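PDB 5K3J: acyl-coenzyme A oxidase, which catalyses the FAD-dependent first step of peroxisomal beta-oxidation, desaturating the side chains of ascaroside-CoA pheromone precursors and passing electrons to oxygen. Local coordinates for residues 75-80 / 108-113; 82-87 / 98-103; 117-122 / 137-142. All blocks are in the same frame, centred on the assembly; numbering follows the deposited sequence.

All three contacts hold together the helical N-terminal region of the oxidase. Contact 2 (82-87 with 98-103) falls in the chain between the two segments of contact 1 (75-80 with 108-113), and their centres are about 10 Å apart. They share a core: I77 CD1 lies 3.6 Å from H100 CD2, and L80 CD1 lies 3.7 Å from L99 CD2. Contact 3 (117-122 with 137-142), about 14 Å from contact 1 centre to centre, uses the same helix 112-125, where L113 O and F118 N, 2.9 Å apart, probably hydrogen-bond. That helix faces both ligands: A112 and L117 touch the bound ascaroside-CoA, and L113 touches FAD.

Contact 1: 75-80 / 108-113; sequences RKISIL and GHPFAL
I77 carries its side of the contact alone, its CD1, CG2 and CG1 making their closest approaches to H109, P110 and F111 in turn. CD1 comes obliquely at the H109 imidazole, 3.6 Å from H109 ND1, with the two side chains crossing at about a right angle. CG2 runs past the P110 ring in the opposite direction, 3.8 Å from P110 CD. CG1 meets the F111 ring at its edge, close to the ring plane, with F111 CD2 3.6 Å away, and also lies near H109 ND1. A chi1 of -158° turns CG1 away from the backbone N, sending that branch between the two aromatic rings while CG2 is left for the proline. With an alanine here, all three contacting carbons are gone, and the H109 and F111 rings would probably face a gap and be freer to turn.

The partners are held by the turn and by nearby side chains. H109 to A112 form a type I beta turn in which A112 N bonds to H109 O at 3.2 Å, and F111 takes the N-cap position of helix 112-125. A112 CB sits 3.9 Å above one face of the imidazole, while H114 meets the F111 ring edge-to-face. On helix 66-82, S78 OG bonds back to R75 O at 2.9 Å. Further out, L652 and M655 of the second subunit pack on P110 and F111, so the turn also belongs to the dimer interface.

The chemistry between the segments is apolar: one branched aliphatic residue fits against an imidazole, a proline and a phenyl ring. Shape and dispersion therefore dock helix 66-82 against the start of the helix that meets substrate and flavin.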
loop_
_atom_site.group_PDB
_atom_site.type_symbol
_atom_site.label_atom_id
_atom_site.label_comp_id
_atom_site.label_asym_id
_atom_site.label_seq_id
_atom_site.Cartn_x
_atom_site.Cartn_y
_atom_site.Cartn_z
ATOM N N ARG A 75 -23.941 12.156 10.628
ATOM C CA ARG A 75 -24.792 11.731 11.734
ATOM C C ARG A 75 -24.006 11.796 13.042
ATOM O O ARG A 75 -24.439 12.433 14.003
ATOM C CB ARG A 75 -25.325 10.309 11.520
ATOM C CG ARG A 75 -26.219 9.813 12.660
ATOM C CD ARG A 75 -26.554 8.336 12.529
ATOM N NE ARG A 75 -25.474 7.480 13.005
ATOM C CZ ARG A 75 -25.293 7.157 14.280
ATOM N NH1 ARG A 75 -26.113 7.625 15.211
ATOM N NH2 ARG A 75 -24.291 6.365 14.628
ATOM N N LYS A 76 -22.836 11.164 13.055
ATOM C CA LYS A 76 -22.065 10.996 14.278
ATOM C C LYS A 76 -21.448 12.310 14.760
ATOM O O LYS A 76 -21.293 12.511 15.962
ATOM C CB LYS A 76 -20.978 9.944 14.067
ATOM C CG LYS A 76 -20.597 9.199 15.339
ATOM C CD LYS A 76 -21.587 8.084 15.653
ATOM C CE LYS A 76 -21.194 6.767 15.005
ATOM N NZ LYS A 76 -19.920 6.277 15.580
ATOM N N ILE A 77 -21.112 13.208 13.835
ATOM C CA ILE A 77 -20.467 14.474 14.204
ATOM C C ILE A 77 -21.471 15.471 14.789
ATOM O O ILE A 77 -21.111 16.322 15.609
ATOM C CB ILE A 77 -19.741 15.126 12.995
ATOM C CG1 ILE A 77 -18.654 16.096 13.465
ATOM C CG2 ILE A 77 -20.724 15.825 12.075
ATOM C CD1 ILE A 77 -17.628 15.455 14.378
ATOM N N SER A 78 -22.733 15.355 14.382
ATOM C CA SER A 78 -23.768 16.245 14.888
ATOM C C SER A 78 -24.209 15.799 16.271
ATOM O O SER A 78 -24.531 16.622 17.125
ATOM C CB SER A 78 -24.966 16.288 13.936
ATOM O OG SER A 78 -25.698 15.074 13.975
ATOM N N ILE A 79 -24.227 14.488 16.487
ATOM C CA ILE A 79 -24.543 13.939 17.800
ATOM C C ILE A 79 -23.397 14.222 18.768
ATOM O O ILE A 79 -23.616 14.689 19.889
ATOM C CB ILE A 79 -24.795 12.421 17.745
ATOM C CG1 ILE A 79 -25.928 12.100 16.774
ATOM C CG2 ILE A 79 -25.122 11.891 19.129
ATOM C CD1 ILE A 79 -26.135 10.625 16.557
ATOM N N LEU A 80 -22.177 13.938 18.319
ATOM C CA LEU A 80 -20.979 14.140 19.125
ATOM C C LEU A 80 -20.826 15.592 19.562
ATOM O O LEU A 80 -20.381 15.869 20.676
ATOM C CB LEU A 80 -19.744 13.699 18.341
ATOM C CG LEU A 80 -18.402 13.717 19.064
ATOM C CD1 LEU A 80 -18.436 12.742 20.232
ATOM C CD2 LEU A 80 -17.266 13.388 18.106
ATOM N N GLY A 108 -13.326 10.273 7.878
ATOM C CA GLY A 108 -13.723 11.629 7.541
ATOM C C GLY A 108 -15.050 12.076 8.121
ATOM O O GLY A 108 -15.938 11.262 8.380
ATOM N N HIS A 109 -15.174 13.386 8.316
ATOM C CA HIS A 109 -16.388 13.998 8.844
ATOM C C HIS A 109 -16.407 15.478 8.449
ATOM O O HIS A 109 -15.363 16.040 8.114
ATOM C CB HIS A 109 -16.457 13.825 10.363
ATOM C CG HIS A 109 -15.315 14.455 11.097
ATOM N ND1 HIS A 109 -15.373 15.735 11.606
ATOM C CD2 HIS A 109 -14.084 13.983 11.406
ATOM C CE1 HIS A 109 -14.228 16.021 12.200
ATOM N NE2 HIS A 109 -13.428 14.977 12.092
ATOM N N PRO A 110 -17.592 16.112 8.476
ATOM C CA PRO A 110 -17.736 17.505 8.029
ATOM C C PRO A 110 -16.774 18.514 8.669
ATOM O O PRO A 110 -16.589 19.592 8.107
ATOM C CB PRO A 110 -19.182 17.835 8.416
ATOM C CG PRO A 110 -19.882 16.544 8.321
ATOM C CD PRO A 110 -18.900 15.512 8.798
ATOM N N PHE A 111 -16.168 18.171 9.802
ATOM C CA PHE A 111 -15.361 19.130 10.556
ATOM C C PHE A 111 -13.869 18.810 10.621
ATOM O O PHE A 111 -13.137 19.436 11.390
ATOM C CB PHE A 111 -15.900 19.256 11.985
ATOM C CG PHE A 111 -17.118 20.121 12.099
ATOM C CD1 PHE A 111 -17.028 21.494 11.967
ATOM C CD2 PHE A 111 -18.354 19.557 12.358
ATOM C CE1 PHE A 111 -18.159 22.284 12.082
ATOM C CE2 PHE A 111 -19.480 20.338 12.474
ATOM C CZ PHE A 111 -19.382 21.708 12.335
ATOM N N ALA A 112 -13.424 17.845 9.824
ATOM C CA ALA A 112 -12.032 17.398 9.857
ATOM C C ALA A 112 -11.057 18.543 9.617
ATOM O O ALA A 112 -10.316 18.938 10.516
ATOM C CB ALA A 112 -11.806 16.296 8.833
ATOM N N LEU A 113 -11.067 19.074 8.399
ATOM C CA LEU A 113 -10.172 20.160 8.023
ATOM C C LEU A 113 -10.598 21.476 8.665
ATOM O O LEU A 113 -9.823 22.433 8.724
ATOM C CB LEU A 113 -10.119 20.304 6.502
ATOM C CG LEU A 113 -9.175 19.364 5.743
ATOM C CD1 LEU A 113 -7.755 19.524 6.244
ATOM C CD2 LEU A 113 -9.611 17.910 5.841
#

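Contact 2: 82-87 / 98-103; sequences KYLNQL and HLHREV
V103 O, gripped by K76 NZ and by R616 NH2, ties down helix 93-103, whose L99 and H100 meet L84 and L87 of the short helix 84-87. V103 N bonds in turn to L99 O at 2.9 Å.

The contact itself is leucine against leucine. L84 CD1 touches L99 CD2 at 3.6 Å, and on the other branch L99 CD1 faces L87 CD1 at 4.2 Å. L99 thus reaches between the two leucines, one methyl to each. With chi1 at -170°, L84 has its CG opposite the backbone N, which brings the CD1 methyl nearer to helix 93-103 than its CB direction would suggest. That methyl also lies obliquely to the H100 ring, 4.4 Å from H100 CE1. The bond from H100 ND1 to S96 O probably helps fix the ring's rotation.

Helix 36-49 adds I45 and V49 against L99, and A48 against L87. On the far side of helix 93-103, R101 packs on E299, a residue important for asc-omega-C5-CoA binding and so for specificity. The contact belongs to the helical N-terminal domain of the acyl-CoA oxidase fold, where helix 84-87 packs on helix 93-103 and helix 36-49 backs both.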
loop_
_atom_site.group_PDB
_atom_site.type_symbol
_atom_site.label_atom_id
_atom_site.label_comp_id
_atom_site.label_asym_id
_atom_site.label_seq_id
_atom_site.Cartn_x
_atom_site.Cartn_y
_atom_site.Cartn_z
ATOM N N LYS A 82 -23.171 17.683 20.203
ATOM C CA LYS A 82 -24.089 17.903 21.315
ATOM C C LYS A 82 -23.477 17.422 22.627
ATOM O O LYS A 82 -23.488 18.139 23.628
ATOM C CB LYS A 82 -25.420 17.194 21.063
ATOM C CG LYS A 82 -26.101 16.693 22.326
ATOM C CD LYS A 82 -27.330 15.858 22.022
ATOM C CE LYS A 82 -27.653 14.948 23.193
ATOM N NZ LYS A 82 -27.506 15.642 24.504
ATOM N N TYR A 83 -22.935 16.209 22.614
ATOM C CA TYR A 83 -22.333 15.625 23.808
ATOM C C TYR A 83 -20.924 16.155 24.075
ATOM O O TYR A 83 -20.268 15.715 25.019
ATOM C CB TYR A 83 -22.284 14.098 23.694
ATOM C CG TYR A 83 -23.620 13.399 23.852
ATOM C CD1 TYR A 83 -24.232 13.301 25.096
ATOM C CD2 TYR A 83 -24.256 12.814 22.763
ATOM C CE1 TYR A 83 -25.448 12.657 25.249
ATOM C CE2 TYR A 83 -25.472 12.165 22.906
ATOM C CZ TYR A 83 -26.062 12.090 24.152
ATOM O OH TYR A 83 -27.270 11.449 24.299
ATOM N N LEU A 84 -20.462 17.101 23.259
ATOM C CA LEU A 84 -19.069 17.544 23.327
ATOM C C LEU A 84 -18.711 18.205 24.661
ATOM O O LEU A 84 -17.645 17.940 25.218
ATOM C CB LEU A 84 -18.753 18.507 22.178
ATOM C CG LEU A 84 -17.272 18.855 22.010
ATOM C CD1 LEU A 84 -16.464 17.596 21.783
ATOM C CD2 LEU A 84 -17.045 19.838 20.869
ATOM N N ASN A 85 -19.593 19.061 25.171
ATOM C CA ASN A 85 -19.314 19.799 26.403
ATOM C C ASN A 85 -19.468 18.954 27.660
ATOM O O ASN A 85 -18.984 19.320 28.731
ATOM C CB ASN A 85 -20.215 21.028 26.499
ATOM C CG ASN A 85 -19.549 22.276 25.965
ATOM O OD1 ASN A 85 -18.388 22.244 25.556
ATOM N ND2 ASN A 85 -20.281 23.384 25.959
ATOM N N GLN A 86 -20.154 17.825 27.526
ATOM C CA GLN A 86 -20.281 16.888 28.631
ATOM C C GLN A 86 -18.990 16.097 28.794
ATOM O O GLN A 86 -18.462 15.944 29.897
ATOM C CB GLN A 86 -21.434 15.914 28.400
ATOM C CG GLN A 86 -22.793 16.530 28.183
ATOM C CD GLN A 86 -23.879 15.473 28.182
ATOM O OE1 GLN A 86 -23.711 14.390 28.749
ATOM N NE2 GLN A 86 -24.997 15.777 27.539
ATOM N N LEU A 87 -18.486 15.609 27.666
ATOM C CA LEU A 87 -17.448 14.589 27.648
ATOM C C LEU A 87 -16.028 15.129 27.780
ATOM O O LEU A 87 -15.173 14.475 28.379
ATOM C CB LEU A 87 -17.565 13.769 26.360
ATOM C CG LEU A 87 -18.876 12.995 26.191
ATOM C CD1 LEU A 87 -19.095 12.559 24.743
ATOM C CD2 LEU A 87 -18.912 11.793 27.124
ATOM N N HIS A 98 -8.766 12.489 20.819
ATOM C CA HIS A 98 -9.106 11.160 21.314
ATOM C C HIS A 98 -10.582 10.871 21.084
ATOM O O HIS A 98 -10.950 9.785 20.637
ATOM C CB HIS A 98 -8.785 11.013 22.800
ATOM C CG HIS A 98 -9.317 9.750 23.402
ATOM N ND1 HIS A 98 -8.669 8.538 23.291
ATOM C CD2 HIS A 98 -10.452 9.506 24.100
ATOM C CE1 HIS A 98 -9.373 7.606 23.906
ATOM N NE2 HIS A 98 -10.460 8.165 24.406
ATOM N N LEU A 99 -11.422 11.854 21.388
ATOM C CA LEU A 99 -12.864 11.691 21.262
ATOM C C LEU A 99 -13.289 11.437 19.816
ATOM O O LEU A 99 -14.145 10.593 19.554
ATOM C CB LEU A 99 -13.584 12.921 21.814
ATOM C CG LEU A 99 -15.106 12.839 21.794
ATOM C CD1 LEU A 99 -15.562 11.672 22.639
ATOM C CD2 LEU A 99 -15.730 14.134 22.285
ATOM N N HIS A 100 -12.681 12.156 18.878
ATOM C CA HIS A 100 -13.058 12.037 17.476
ATOM C C HIS A 100 -12.420 10.813 16.821
ATOM O O HIS A 100 -13.065 10.132 16.024
ATOM C CB HIS A 100 -12.684 13.310 16.717
ATOM C CG HIS A 100 -13.570 14.475 17.029
ATOM N ND1 HIS A 100 -13.388 15.277 18.137
ATOM C CD2 HIS A 100 -14.658 14.966 16.389
ATOM C CE1 HIS A 100 -14.320 16.212 18.161
ATOM N NE2 HIS A 100 -15.103 16.047 17.109
ATOM N N ARG A 101 -11.164 10.529 17.159
ATOM C CA ARG A 101 -10.496 9.343 16.625
ATOM C C ARG A 101 -11.225 8.077 17.055
ATOM O O ARG A 101 -11.212 7.076 16.342
ATOM C CB ARG A 101 -9.036 9.266 17.077
ATOM C CG ARG A 101 -8.063 10.158 16.314
ATOM C CD ARG A 101 -6.660 10.020 16.893
ATOM N NE ARG A 101 -5.687 10.913 16.272
ATOM C CZ ARG A 101 -4.615 11.380 16.901
ATOM N NH1 ARG A 101 -4.399 11.045 18.167
ATOM N NH2 ARG A 101 -3.765 12.188 16.277
ATOM N N GLU A 102 -11.855 8.124 18.225
ATOM C CA GLU A 102 -12.586 6.970 18.726
ATOM C C GLU A 102 -14.020 6.935 18.228
ATOM O O GLU A 102 -14.427 5.974 17.581
ATOM C CB GLU A 102 -12.580 6.936 20.254
ATOM C CG GLU A 102 -13.478 5.842 20.817
ATOM C CD GLU A 102 -13.272 5.620 22.303
ATOM O OE1 GLU A 102 -14.219 5.860 23.084
ATOM O OE2 GLU A 102 -12.165 5.195 22.696
ATOM N N VAL A 103 -14.788 7.975 18.537
ATOM C CA VAL A 103 -16.201 8.011 18.165
ATOM C C VAL A 103 -16.383 8.083 16.650
ATOM O O VAL A 103 -17.011 7.209 16.050
ATOM C CB VAL A 103 -16.931 9.200 18.807
ATOM C CG1 VAL A 103 -18.380 9.239 18.352
ATOM C CG2 VAL A 103 -16.850 9.108 20.315
#

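Contact 3: 117-122 / 137-142; sequences LFIPTL and RARRRE
I119 and A138 bring their CA atoms within 6.7 Å, where helix 112-125, kinked at P120, meets the last turn of helix 128-139. That last turn ends in a Schellman motif: E142 N bonds to R137 O, R141 N to A138 O, and R141 takes the positive phi.

The small A138 lets the neighbouring helix come close. Its CB receives I119 CG1 at 3.8 Å and lies at the edge of the F118 ring, 4.1 Å from F118 CE2. F118 has its CG opposite the backbone N (chi1 -176°), which presents that ring edge to the alanine. I119 CD1 reaches on to the aliphatic part of R139, 4.1 Å from R139 CG, the two side chains crossing near a right angle.

R137, R140 and E142 form a salt-bridge network: E142 OE1 takes R137 NE at 3.0 Å from above the carboxylate plane, and E142 OE2 takes R140 NH1 at 3.1 Å. R137 also pairs with E223, and R141 with D115. Between the segments the meeting is carbon on carbon, though A138 O bonds to H114 NE2 earlier on helix 112-125; the arginine-rich end of helix 128-139 probably has much of its charge balanced by these carboxylates.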
loop_
_atom_site.group_PDB
_atom_site.type_symbol
_atom_site.label_atom_id
_atom_site.label_comp_id
_atom_site.label_asym_id
_atom_site.label_seq_id
_atom_site.Cartn_x
_atom_site.Cartn_y
_atom_site.Cartn_z
ATOM N N LEU A 117 -7.090 22.681 9.889
ATOM C CA LEU A 117 -6.410 23.816 9.264
ATOM C C LEU A 117 -7.213 25.111 9.272
ATOM O O LEU A 117 -6.642 26.189 9.424
ATOM C CB LEU A 117 -6.029 23.464 7.828
ATOM C CG LEU A 117 -4.823 22.532 7.696
ATOM C CD1 LEU A 117 -4.890 21.748 6.402
ATOM C CD2 LEU A 117 -3.524 23.323 7.784
ATOM N N PHE A 118 -8.529 25.012 9.102
ATOM C CA PHE A 118 -9.367 26.207 9.069
ATOM C C PHE A 118 -9.227 27.018 10.353
ATOM O O PHE A 118 -8.920 28.209 10.308
ATOM C CB PHE A 118 -10.832 25.845 8.846
ATOM C CG PHE A 118 -11.733 27.039 8.717
ATOM C CD1 PHE A 118 -11.671 27.857 7.599
ATOM C CD2 PHE A 118 -12.644 27.342 9.710
ATOM C CE1 PHE A 118 -12.498 28.957 7.480
ATOM C CE2 PHE A 118 -13.475 28.436 9.593
ATOM C CZ PHE A 118 -13.405 29.242 8.481
ATOM N N ILE A 119 -9.445 26.367 11.493
ATOM C CA ILE A 119 -9.284 27.014 12.794
ATOM C C ILE A 119 -7.817 27.381 13.089
ATOM O O ILE A 119 -7.548 28.496 13.541
ATOM C CB ILE A 119 -9.847 26.128 13.935
ATOM C CG1 ILE A 119 -11.376 26.119 13.915
ATOM C CG2 ILE A 119 -9.350 26.599 15.289
ATOM C CD1 ILE A 119 -11.990 25.413 15.101
ATOM N N PRO A 120 -6.862 26.456 12.844
ATOM C CA PRO A 120 -5.471 26.842 13.113
ATOM C C PRO A 120 -4.934 27.967 12.225
ATOM O O PRO A 120 -3.981 28.630 12.631
ATOM C CB PRO A 120 -4.698 25.546 12.857
ATOM C CG PRO A 120 -5.679 24.474 13.118
ATOM C CD PRO A 120 -6.974 25.006 12.603
ATOM N N THR A 121 -5.516 28.174 11.045
ATOM C CA THR A 121 -5.065 29.249 10.163
ATOM C C THR A 121 -5.614 30.588 10.639
ATOM O O THR A 121 -4.925 31.607 10.577
ATOM C CB THR A 121 -5.483 29.006 8.689
ATOM O OG1 THR A 121 -4.673 27.966 8.127
ATOM C CG2 THR A 121 -5.302 30.267 7.851
ATOM N N LEU A 122 -6.850 30.584 11.129
ATOM C CA LEU A 122 -7.436 31.789 11.703
ATOM C C LEU A 122 -6.637 32.225 12.924
ATOM O O LEU A 122 -6.422 33.416 13.146
ATOM C CB LEU A 122 -8.898 31.561 12.086
ATOM C CG LEU A 122 -9.911 31.482 10.944
ATOM C CD1 LEU A 122 -11.266 31.037 11.475
ATOM C CD2 LEU A 122 -10.019 32.818 10.221
ATOM N N ARG A 137 -16.794 31.720 16.265
ATOM C CA ARG A 137 -17.904 31.116 15.535
ATOM C C ARG A 137 -17.516 29.727 15.040
ATOM O O ARG A 137 -18.330 28.803 15.039
ATOM C CB ARG A 137 -18.330 31.987 14.356
ATOM C CG ARG A 137 -19.050 33.262 14.743
ATOM C CD ARG A 137 -19.874 33.780 13.563
ATOM N NE ARG A 137 -21.018 32.914 13.287
ATOM C CZ ARG A 137 -21.701 32.920 12.144
ATOM N NH1 ARG A 137 -21.346 33.739 11.156
ATOM N NH2 ARG A 137 -22.736 32.101 11.982
ATOM N N ALA A 138 -16.265 29.596 14.611
ATOM C CA ALA A 138 -15.723 28.315 14.176
ATOM C C ALA A 138 -15.684 27.316 15.332
ATOM O O ALA A 138 -16.108 26.169 15.187
ATOM C CB ALA A 138 -14.333 28.504 13.594
ATOM N N ARG A 139 -15.182 27.761 16.481
ATOM C CA ARG A 139 -14.994 26.886 17.635
ATOM C C ARG A 139 -16.315 26.379 18.213
ATOM O O ARG A 139 -16.376 25.280 18.770
ATOM C CB ARG A 139 -14.193 27.609 18.721
ATOM C CG ARG A 139 -12.677 27.560 18.511
ATOM C CD ARG A 139 -11.934 28.622 19.334
ATOM N NE ARG A 139 -10.619 28.146 19.764
ATOM C CZ ARG A 139 -9.620 28.933 20.160
ATOM N NH1 ARG A 139 -9.766 30.254 20.172
ATOM N NH2 ARG A 139 -8.465 28.402 20.539
ATOM N N ARG A 140 -17.367 27.181 18.078
ATOM C CA ARG A 140 -18.694 26.790 18.543
ATOM C C ARG A 140 -19.415 26.007 17.451
ATOM O O ARG A 140 -20.594 25.675 17.575
ATOM C CB ARG A 140 -19.511 28.022 18.935
ATOM C CG ARG A 140 -18.700 29.113 19.615
ATOM C CD ARG A 140 -19.553 30.338 19.902
ATOM N NE ARG A 140 -20.285 30.214 21.159
ATOM C CZ ARG A 140 -21.609 30.160 21.251
ATOM N NH1 ARG A 140 -22.354 30.219 20.155
ATOM N NH2 ARG A 140 -22.190 30.046 22.437
ATOM N N ARG A 141 -18.682 25.719 16.382
ATOM C CA ARG A 141 -19.199 24.984 15.234
ATOM C C ARG A 141 -20.510 25.593 14.746
ATOM O O ARG A 141 -21.441 24.880 14.370
ATOM C CB ARG A 141 -19.358 23.496 15.573
ATOM C CG ARG A 141 -18.015 22.810 15.768
ATOM C CD ARG A 141 -18.137 21.323 16.076
ATOM N NE ARG A 141 -16.842 20.660 15.945
ATOM C CZ ARG A 141 -16.620 19.378 16.225
ATOM N NH1 ARG A 141 -17.606 18.603 16.670
ATOM N NH2 ARG A 141 -15.406 18.865 16.068
ATOM N N GLU A 142 -20.566 26.924 14.768
ATOM C CA GLU A 142 -21.653 27.669 14.142
ATOM C C GLU A 142 -21.523 27.572 12.634
ATOM O O GLU A 142 -22.518 27.575 11.908
ATOM C CB GLU A 142 -21.638 29.142 14.553
ATOM C CG GLU A 142 -21.994 29.429 15.999
ATOM C CD GLU A 142 -22.187 30.912 16.254
ATOM O OE1 GLU A 142 -22.694 31.602 15.345
ATOM O OE2 GLU A 142 -21.820 31.391 17.351
#